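Local coordinates for protein polyporopepsin (PDB 1WKR) that cleaves peptide bonds as a pepsin-like aspartic endopeptidase of broad specificity that clots milk, at residues V110-G115 against A185-G190; F147-S152 against T335-N340; A251-L256 against A271-R276. All blocks are in the same frame, centred on the assembly; numbering follows the deposited sequence.

Interaction 1 of 3, residues V110-G115 against A185-G190; sequences VDLTVG and ASAYWG
L112 lays its two methyls on the ring of Y188, and this is the tightly packed part of the contact. CD2 stands over one face of the ring, 3.8 Å from the Y188 centroid and 15° off the ring normal. That is a CH-pi contact. CD1 lies nearer the ring's rim, 3.6 Å from Y188 CD2. CG of L112 sits beside the backbone N (chi1 -63°), and the fork of the side chain then extends across the gap to the tyrosine. The two side chains cross at about a right angle. L112 CD2 also touches the methyl CB of A187 at 3.8 Å, so one branch fills the corner between A187 and the ring.

D111 is the exposed part of the contact; its acid group ends beside the A187 carbonyl. OD1 is 2.6 Å from A187 O, and OD2 is 3.3 Å from A187 CA. Each segment opens with a short 3-10 turn, 110-113 and 185-187. The second leads through an inverse gamma turn at W189 into strand 190-197. Within the first, V110 O accepts from both N and OG1 of T113.

The contact joins the D32-bearing N-terminal lobe of the pepsin fold to the D212-bearing C-terminal lobe beside the active site. The side chains of Y188 and D212 are about 6 Å apart, and those of L112 and D32 about 8 Å. Y188 OH hydrogen-bonds to the backbone of the bound peptide, and the tyrosine packs on a modified side chain of that peptide. The leucine therefore covers a ring whose hydroxyl is used for ligand binding. The short D111 OD1 to A187 O approach would be unfavourable for a carboxylate, so D111 is probably protonated, at least part of the time.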
loop_
_atom_site.group_PDB
_atom_site.type_symbol
_atom_site.label_atom_id
_atom_site.label_comp_id
_atom_site.label_asym_id
_atom_site.label_seq_id
_atom_site.Cartn_x
_atom_site.Cartn_y
_atom_site.Cartn_z
ATOM N N VAL A 110 -1.126 0.236 14.466
ATOM C CA VAL A 110 -2.367 0.499 15.238
ATOM C C VAL A 110 -2.483 1.930 15.660
ATOM O O VAL A 110 -3.654 2.391 15.855
ATOM C CB VAL A 110 -2.437 -0.460 16.471
ATOM C CG1 VAL A 110 -1.324 -0.236 17.455
ATOM C CG2 VAL A 110 -3.834 -0.420 17.116
ATOM N N ASP A 111 -1.413 2.695 15.815
ATOM C CA ASP A 111 -1.548 4.084 16.264
ATOM C C ASP A 111 -2.403 4.918 15.377
ATOM O O ASP A 111 -3.003 5.953 15.838
ATOM C CB ASP A 111 -0.169 4.730 16.545
ATOM C CG ASP A 111 0.694 4.957 15.336
ATOM O OD1 ASP A 111 0.364 4.606 14.207
ATOM O OD2 ASP A 111 1.825 5.486 15.460
ATOM N N LEU A 112 -2.602 4.596 14.098
ATOM C CA LEU A 112 -3.436 5.371 13.185
ATOM C C LEU A 112 -4.904 5.291 13.567
ATOM O O LEU A 112 -5.708 6.085 13.139
ATOM C CB LEU A 112 -3.240 4.949 11.732
ATOM C CG LEU A 112 -1.827 5.159 11.167
ATOM C CD1 LEU A 112 -1.758 4.626 9.735
ATOM C CD2 LEU A 112 -1.397 6.604 11.179
ATOM N N THR A 113 -5.282 4.215 14.299
ATOM C CA THR A 113 -6.716 4.050 14.716
ATOM C C THR A 113 -7.136 4.993 15.816
ATOM O O THR A 113 -8.337 5.135 16.027
ATOM C CB THR A 113 -7.000 2.576 15.157
ATOM O OG1 THR A 113 -6.283 2.294 16.341
ATOM C CG2 THR A 113 -6.612 1.570 14.064
ATOM N N VAL A 114 -6.187 5.560 16.549
ATOM C CA VAL A 114 -6.543 6.449 17.709
ATOM C C VAL A 114 -7.164 7.705 17.125
ATOM O O VAL A 114 -6.533 8.398 16.292
ATOM C CB VAL A 114 -5.276 6.747 18.534
ATOM C CG1 VAL A 114 -5.615 7.783 19.629
ATOM C CG2 VAL A 114 -4.740 5.452 19.134
ATOM N N GLY A 115 -8.354 8.022 17.527
ATOM C CA GLY A 115 -9.108 9.173 16.969
ATOM C C GLY A 115 -10.162 8.790 16.026
ATOM O O GLY A 115 -11.007 9.616 15.636
ATOM N N ALA A 185 5.586 10.767 9.453
ATOM C CA ALA A 185 5.845 9.454 8.824
ATOM C C ALA A 185 5.956 8.349 9.827
ATOM O O ALA A 185 5.565 7.209 9.549
ATOM C CB ALA A 185 7.159 9.528 8.041
ATOM N N SER A 186 6.431 8.639 11.056
ATOM C CA SER A 186 6.591 7.650 12.108
ATOM C C SER A 186 5.291 6.986 12.544
ATOM O O SER A 186 5.381 5.896 13.177
ATOM C CB SER A 186 7.272 8.299 13.313
ATOM O OG SER A 186 6.396 9.345 13.812
ATOM N N ALA A 187 4.151 7.560 12.256
ATOM C CA ALA A 187 2.858 6.948 12.641
ATOM C C ALA A 187 2.492 5.833 11.700
ATOM O O ALA A 187 1.603 5.026 11.984
ATOM C CB ALA A 187 1.788 8.043 12.639
ATOM N N TYR A 188 3.062 5.817 10.468
ATOM C CA TYR A 188 2.779 4.838 9.405
ATOM C C TYR A 188 3.896 3.865 9.361
ATOM O O TYR A 188 4.745 3.767 10.277
ATOM C CB TYR A 188 2.610 5.640 8.082
ATOM C CG TYR A 188 1.576 6.715 8.067
ATOM C CD1 TYR A 188 1.896 8.009 8.655
ATOM C CD2 TYR A 188 0.308 6.538 7.565
ATOM C CE1 TYR A 188 0.917 8.990 8.693
ATOM C CE2 TYR A 188 -0.665 7.543 7.655
ATOM C CZ TYR A 188 -0.312 8.755 8.188
ATOM O OH TYR A 188 -1.272 9.769 8.294
ATOM N N TRP A 189 3.985 3.082 8.262
ATOM C CA TRP A 189 5.198 2.283 7.998
ATOM C C TRP A 189 6.193 3.236 7.371
ATOM O O TRP A 189 6.395 3.286 6.149
ATOM C CB TRP A 189 4.868 1.084 7.085
ATOM C CG TRP A 189 4.077 0.061 7.895
ATOM C CD1 TRP A 189 2.726 -0.164 7.845
ATOM C CD2 TRP A 189 4.582 -0.812 8.888
ATOM N NE1 TRP A 189 2.364 -1.156 8.754
ATOM C CE2 TRP A 189 3.504 -1.544 9.414
ATOM C CE3 TRP A 189 5.873 -1.061 9.381
ATOM C CZ2 TRP A 189 3.668 -2.497 10.397
ATOM C CZ3 TRP A 189 6.034 -2.023 10.338
ATOM C CH2 TRP A 189 4.954 -2.732 10.846
ATOM N N GLY A 190 6.773 4.079 8.248
ATOM C CA GLY A 190 7.621 5.230 7.814
ATOM C C GLY A 190 9.055 4.881 7.872
ATOM O O GLY A 190 9.543 4.250 8.824
#

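Interaction 2 of 3, residues F147-S152 against T335-N340; sequences FEPTTS and TTATSN. With SO4 (sulfate ion), chain I.
Two waters, rather than direct polar bonds, join T150 to S339 and N340 at the C-terminus of this pepsin-fold chain. Segment 147-152 is the loop between strands 142-146 and 155-162. Segment 335-340 is the irregular tail that follows strand 326-331. Water 1 accepts from the backbone N of T150 and donates to N340 OD1. Water 2 donates to T150 O and also to N340 OD1, 2.8 Å away. It accepts from S339 OG. The amide oxygen of N340 is thus gripped by both waters, while OD1 itself stays 4.2 Å from T150 O. A chi1 of -64° swings the N340 amide toward the 147-152 loop.

The direct contacts are few: carbon against oxygen at S339, and one loose apolar pair at A337. P149 points its CB toward the tail, 3.9 Å from S339 OG, and its CG is 4.4 Å from A337 CB. T151 is exposed, and its methyl CG2 meets the tail at S339 O, 3.8 Å away, and also approaches S339 CB.

The terminal carboxylate of N340 forms a salt bridge from OXT to R276 NE, and its O accepts from N270 ND2. R315 NH1 binds A337 O, and N277 ND2 binds T151 O. F334 packs against P149.

At the start of segment 335-340, T336 OG1 donates to O3 of a sulfate ion, probably from the crystallisation liquor, at 3.0 Å.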
loop_
_atom_site.group_PDB
_atom_site.type_symbol
_atom_site.label_atom_id
_atom_site.label_comp_id
_atom_site.label_asym_id
_atom_site.label_seq_id
_atom_site.Cartn_x
_atom_site.Cartn_y
_atom_site.Cartn_z
ATOM N N PHE A 147 3.789 -8.135 -4.219
ATOM C CA PHE A 147 3.103 -7.641 -5.423
ATOM C C PHE A 147 3.968 -7.945 -6.621
ATOM O O PHE A 147 5.168 -8.195 -6.500
ATOM C CB PHE A 147 2.837 -6.134 -5.320
ATOM C CG PHE A 147 1.834 -5.677 -4.272
ATOM C CD1 PHE A 147 1.045 -6.529 -3.574
ATOM C CD2 PHE A 147 1.659 -4.322 -4.096
ATOM C CE1 PHE A 147 0.071 -6.056 -2.681
ATOM C CE2 PHE A 147 0.710 -3.808 -3.192
ATOM C CZ PHE A 147 -0.085 -4.702 -2.501
ATOM N N GLU A 148 3.361 -7.959 -7.813
ATOM C CA GLU A 148 4.076 -8.219 -9.050
ATOM C C GLU A 148 3.517 -7.354 -10.149
ATOM O O GLU A 148 2.328 -6.977 -10.101
ATOM C CB GLU A 148 3.909 -9.700 -9.450
ATOM C CG GLU A 148 4.532 -10.643 -8.475
ATOM C CD GLU A 148 4.351 -12.114 -8.837
ATOM O OE1 GLU A 148 3.709 -12.443 -9.886
ATOM O OE2 GLU A 148 4.885 -12.927 -8.011
ATOM N N PRO A 149 4.309 -7.042 -11.183
ATOM C CA PRO A 149 3.740 -6.288 -12.324
ATOM C C PRO A 149 2.623 -7.086 -12.987
ATOM O O PRO A 149 2.528 -8.299 -12.851
ATOM C CB PRO A 149 4.954 -6.164 -13.276
ATOM C CG PRO A 149 6.154 -6.372 -12.388
ATOM C CD PRO A 149 5.719 -7.439 -11.401
ATOM N N THR A 150 1.803 -6.352 -13.718
ATOM C CA THR A 150 0.648 -6.984 -14.359
ATOM C C THR A 150 0.497 -6.505 -15.835
ATOM O O THR A 150 0.919 -5.400 -16.171
ATOM C CB THR A 150 -0.534 -6.695 -13.551
ATOM O OG1 THR A 150 -1.639 -7.505 -14.084
ATOM C CG2 THR A 150 -1.016 -5.246 -13.623
ATOM N N THR A 151 -0.119 -7.389 -16.616
ATOM C CA THR A 151 -0.558 -7.036 -18.021
ATOM C C THR A 151 -1.987 -7.488 -18.118
ATOM O O THR A 151 -2.462 -7.585 -19.325
ATOM C CB THR A 151 0.285 -7.775 -19.074
ATOM O OG1 THR A 151 0.207 -9.153 -18.873
ATOM C CG2 THR A 151 1.798 -7.350 -18.982
ATOM N N SER A 152 -2.704 -7.699 -17.080
ATOM C CA SER A 152 -4.207 -8.003 -17.175
ATOM C C SER A 152 -4.871 -7.106 -16.326
ATOM O O SER A 152 -4.456 -6.399 -15.398
ATOM C CB SER A 152 -4.359 -9.511 -16.782
ATOM O OG SER A 152 -3.782 -10.327 -17.720
ATOM N N THR A 335 11.888 -7.504 -10.417
ATOM C CA THR A 335 12.413 -6.160 -10.320
ATOM C C THR A 335 12.851 -5.643 -11.686
ATOM O O THR A 335 12.594 -4.481 -12.038
ATOM C CB THR A 335 13.595 -6.143 -9.353
ATOM O OG1 THR A 335 13.134 -6.595 -8.057
ATOM C CG2 THR A 335 14.187 -4.739 -9.189
ATOM N N THR A 336 13.490 -6.472 -12.472
ATOM C CA THR A 336 13.991 -6.076 -13.797
ATOM C C THR A 336 13.021 -6.467 -14.927
ATOM O O THR A 336 13.479 -6.428 -16.108
ATOM C CB THR A 336 15.412 -6.665 -14.061
ATOM O OG1 THR A 336 15.296 -8.047 -14.025
ATOM C CG2 THR A 336 16.412 -6.194 -13.002
ATOM N N ALA A 337 11.772 -6.718 -14.677
ATOM C CA ALA A 337 10.839 -7.018 -15.745
ATOM C C ALA A 337 10.710 -5.875 -16.712
ATOM O O ALA A 337 10.932 -4.695 -16.418
ATOM C CB ALA A 337 9.470 -7.343 -15.170
ATOM N N THR A 338 10.342 -6.206 -17.963
ATOM C CA THR A 338 10.114 -5.192 -19.020
ATOM C C THR A 338 8.723 -5.336 -19.531
ATOM O O THR A 338 8.451 -4.956 -20.706
ATOM C CB THR A 338 11.181 -5.317 -20.137
ATOM O OG1 THR A 338 11.002 -6.575 -20.816
ATOM C CG2 THR A 338 12.563 -5.197 -19.607
ATOM N N SER A 339 7.765 -5.841 -18.737
ATOM C CA SER A 339 6.416 -6.132 -19.247
ATOM C C SER A 339 5.526 -4.906 -19.391
ATOM O O SER A 339 4.501 -4.963 -20.060
ATOM C CB SER A 339 5.751 -7.171 -18.384
ATOM O OG SER A 339 5.765 -6.779 -17.007
ATOM N N ASN A 340 5.829 -3.772 -18.698
ATOM C CA ASN A 340 5.065 -2.550 -18.904
ATOM C C ASN A 340 5.284 -1.961 -20.298
ATOM O O ASN A 340 6.386 -2.200 -20.864
ATOM C CB ASN A 340 5.371 -1.495 -17.816
ATOM C CG ASN A 340 4.974 -1.891 -16.422
ATOM O OD1 ASN A 340 4.016 -2.612 -16.210
ATOM N ND2 ASN A 340 5.734 -1.406 -15.451
ATOM O OXT ASN A 340 4.412 -1.228 -20.751
HETATM S S SO4 I . 17.696 -10.601 -13.388
HETATM O O1 SO4 I . 18.795 -11.120 -12.269
HETATM O O2 SO4 I . 16.195 -10.649 -12.654
HETATM O O3 SO4 I . 18.067 -9.114 -13.846
HETATM O O4 SO4 I . 17.466 -11.532 -14.559
HETATM O O HOH W 1 3.006 -3.413 -13.705
HETATM O O HOH W 2 3.584 -5.284 -16.769
#

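Interaction 3 of 3, residues A251-L256 against A271-R276; sequences ANLQSL and AQIWPR
This is a buried contact made largely by one glutamine, Q272, placed between two leucines in the C-terminal half of the pepsin fold. Segment 251-256 leads from helix 247-251 into strand 256-260. Segment 271-276 belongs to the loop between strands 263-267 and 289-295. The two are joined through the hairpin of strands 256-260 and 263-267.

In Q272, chi1 near -74° and an extended chain carry the amide to the backbone of Q254. NE2 donates to Q254 O at 2.9 Å, with an N-H...O angle of 160°. The donor is tilted 17° from the carbonyl plane. NE2 also donates to L267 O, at the end of strand 263-267. OE1 accepts from Y228 OH of helix 222-232.

L253 CD1 and L256 CD1 flank Q272 OE1 from nearly opposite sides, each at 3.8 Å. Alongside the stem of the glutamine, L253 CD2 comes within 4.4 Å of I273 CG2, a loose contact. L256 also packs on V293 and I195, and L253 on T232. Outside this apolar zone, the side chain of Q254 folds back and NE2 donates to N252 O.

Both polar ends of the buried amide therefore have partners. The bonds to Q254 O, L267 O and Y228 OH fix which way the amide is flipped, and they tie loop, hairpin and helix together.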
loop_
_atom_site.group_PDB
_atom_site.type_symbol
_atom_site.label_atom_id
_atom_site.label_comp_id
_atom_site.label_asym_id
_atom_site.label_seq_id
_atom_site.Cartn_x
_atom_site.Cartn_y
_atom_site.Cartn_z
ATOM N N ALA A 251 13.218 5.898 -24.311
ATOM C CA ALA A 251 14.457 5.174 -24.622
ATOM C C ALA A 251 15.628 5.641 -23.775
ATOM O O ALA A 251 16.498 4.888 -23.402
ATOM C CB ALA A 251 14.778 5.311 -26.082
ATOM N N ASN A 252 15.651 6.937 -23.427
ATOM C CA ASN A 252 16.670 7.560 -22.603
ATOM C C ASN A 252 16.389 7.590 -21.138
ATOM O O ASN A 252 17.193 8.114 -20.334
ATOM C CB ASN A 252 16.923 8.996 -23.125
ATOM C CG ASN A 252 17.686 8.977 -24.419
ATOM O OD1 ASN A 252 18.736 8.372 -24.537
ATOM N ND2 ASN A 252 17.074 9.580 -25.404
ATOM N N LEU A 253 15.254 7.062 -20.697
ATOM C CA LEU A 253 14.880 7.077 -19.269
ATOM C C LEU A 253 15.836 6.246 -18.446
ATOM O O LEU A 253 16.071 5.078 -18.773
ATOM C CB LEU A 253 13.442 6.588 -19.122
ATOM C CG LEU A 253 12.844 6.647 -17.693
ATOM C CD1 LEU A 253 12.784 8.046 -17.132
ATOM C CD2 LEU A 253 11.448 6.007 -17.665
ATOM N N GLN A 254 16.396 6.843 -17.414
ATOM C CA GLN A 254 17.310 6.127 -16.492
ATOM C C GLN A 254 16.555 5.601 -15.275
ATOM O O GLN A 254 15.419 6.018 -15.000
ATOM C CB GLN A 254 18.417 7.100 -16.050
ATOM C CG GLN A 254 19.112 8.005 -17.075
ATOM C CD GLN A 254 19.859 7.067 -17.814
ATOM O OE1 GLN A 254 20.975 6.503 -17.436
ATOM N NE2 GLN A 254 19.542 6.904 -19.078
ATOM N N SER A 255 17.220 4.704 -14.539
ATOM C CA SER A 255 16.669 4.215 -13.273
ATOM C C SER A 255 16.593 5.276 -12.221
ATOM O O SER A 255 17.407 6.233 -12.205
ATOM C CB SER A 255 17.471 3.054 -12.740
ATOM O OG SER A 255 17.381 1.958 -13.663
ATOM N N LEU A 256 15.653 5.132 -11.314
ATOM C CA LEU A 256 15.680 5.812 -10.036
ATOM C C LEU A 256 16.313 4.897 -9.004
ATOM O O LEU A 256 15.992 3.687 -8.932
ATOM C CB LEU A 256 14.286 6.169 -9.550
ATOM C CG LEU A 256 13.601 7.277 -10.264
ATOM C CD1 LEU A 256 12.090 7.357 -9.963
ATOM C CD2 LEU A 256 14.251 8.649 -9.950
ATOM N N ALA A 271 9.924 -0.027 -14.813
ATOM C CA ALA A 271 9.153 0.038 -13.556
ATOM C C ALA A 271 8.555 1.408 -13.338
ATOM O O ALA A 271 7.626 1.549 -12.508
ATOM C CB ALA A 271 10.080 -0.280 -12.385
ATOM N N GLN A 272 9.062 2.453 -13.995
ATOM C CA GLN A 272 8.557 3.827 -13.827
ATOM C C GLN A 272 7.376 4.142 -14.687
ATOM O O GLN A 272 6.858 5.253 -14.595
ATOM C CB GLN A 272 9.683 4.826 -14.122
ATOM C CG GLN A 272 10.740 4.883 -12.997
ATOM C CD GLN A 272 11.937 5.694 -13.425
ATOM O OE1 GLN A 272 11.835 6.900 -13.680
ATOM N NE2 GLN A 272 13.063 5.057 -13.563
ATOM N N ILE A 273 6.920 3.194 -15.519
ATOM C CA ILE A 273 5.812 3.476 -16.463
ATOM C C ILE A 273 4.614 2.616 -16.141
ATOM O O ILE A 273 4.715 1.509 -15.599
ATOM C CB ILE A 273 6.247 3.360 -17.962
ATOM C CG1 ILE A 273 6.256 1.904 -18.449
ATOM C CG2 ILE A 273 7.563 4.096 -18.153
ATOM C CD1 ILE A 273 6.574 1.778 -19.927
ATOM N N TRP A 274 3.404 3.140 -16.493
ATOM C CA TRP A 274 2.166 2.400 -16.390
ATOM C C TRP A 274 2.161 1.258 -17.417
ATOM O O TRP A 274 2.720 1.480 -18.534
ATOM C CB TRP A 274 0.993 3.364 -16.620
ATOM C CG TRP A 274 -0.360 2.772 -16.499
ATOM C CD1 TRP A 274 -1.101 2.197 -17.450
ATOM C CD2 TRP A 274 -1.123 2.647 -15.270
ATOM N NE1 TRP A 274 -2.293 1.688 -16.937
ATOM C CE2 TRP A 274 -2.295 1.957 -15.611
ATOM C CE3 TRP A 274 -0.902 2.987 -13.941
ATOM C CZ2 TRP A 274 -3.318 1.601 -14.632
ATOM C CZ3 TRP A 274 -1.891 2.737 -12.986
ATOM C CH2 TRP A 274 -3.040 1.996 -13.318
ATOM N N PRO A 275 1.618 0.106 -17.134
ATOM C CA PRO A 275 1.587 -0.983 -18.146
ATOM C C PRO A 275 0.876 -0.534 -19.412
ATOM O O PRO A 275 -0.332 -0.248 -19.413
ATOM C CB PRO A 275 0.829 -2.104 -17.416
ATOM C CG PRO A 275 0.102 -1.476 -16.264
ATOM C CD PRO A 275 1.020 -0.334 -15.860
ATOM N N ARG A 276 1.645 -0.458 -20.516
ATOM C CA ARG A 276 1.124 0.193 -21.709
ATOM C C ARG A 276 -0.040 -0.551 -22.372
ATOM O O ARG A 276 -0.928 0.133 -22.943
ATOM C CB ARG A 276 2.234 0.393 -22.717
ATOM C CG ARG A 276 3.188 1.498 -22.277
ATOM C CD ARG A 276 4.415 1.631 -23.151
ATOM N NE ARG A 276 5.367 0.532 -22.874
ATOM C CZ ARG A 276 6.622 0.516 -23.353
ATOM N NH1 ARG A 276 7.035 1.432 -24.228
ATOM N NH2 ARG A 276 7.471 -0.408 -22.929
#

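Overall arrangement
Interaction 1 stands apart: its centre is about 30 Å from that of interaction 2 and 32 Å from that of interaction 3, on the opposite side of the chain's centre. It is a surface contact at the active-site cleft, built on CH-pi packing and a close oxygen pair. Interaction 2 is partly buried and relies on water, while interaction 3 is buried and relies on a direct hydrogen bond from a side-chain amide among leucines. The last two are neighbours and touch. N340 of the tail meets the 271-276 loop, where its OXT approaches R276 N at 2.9 Å and T150 O lies against P275. The 271-276 loop thus faces both the C-terminal tail and the 251-256 segment.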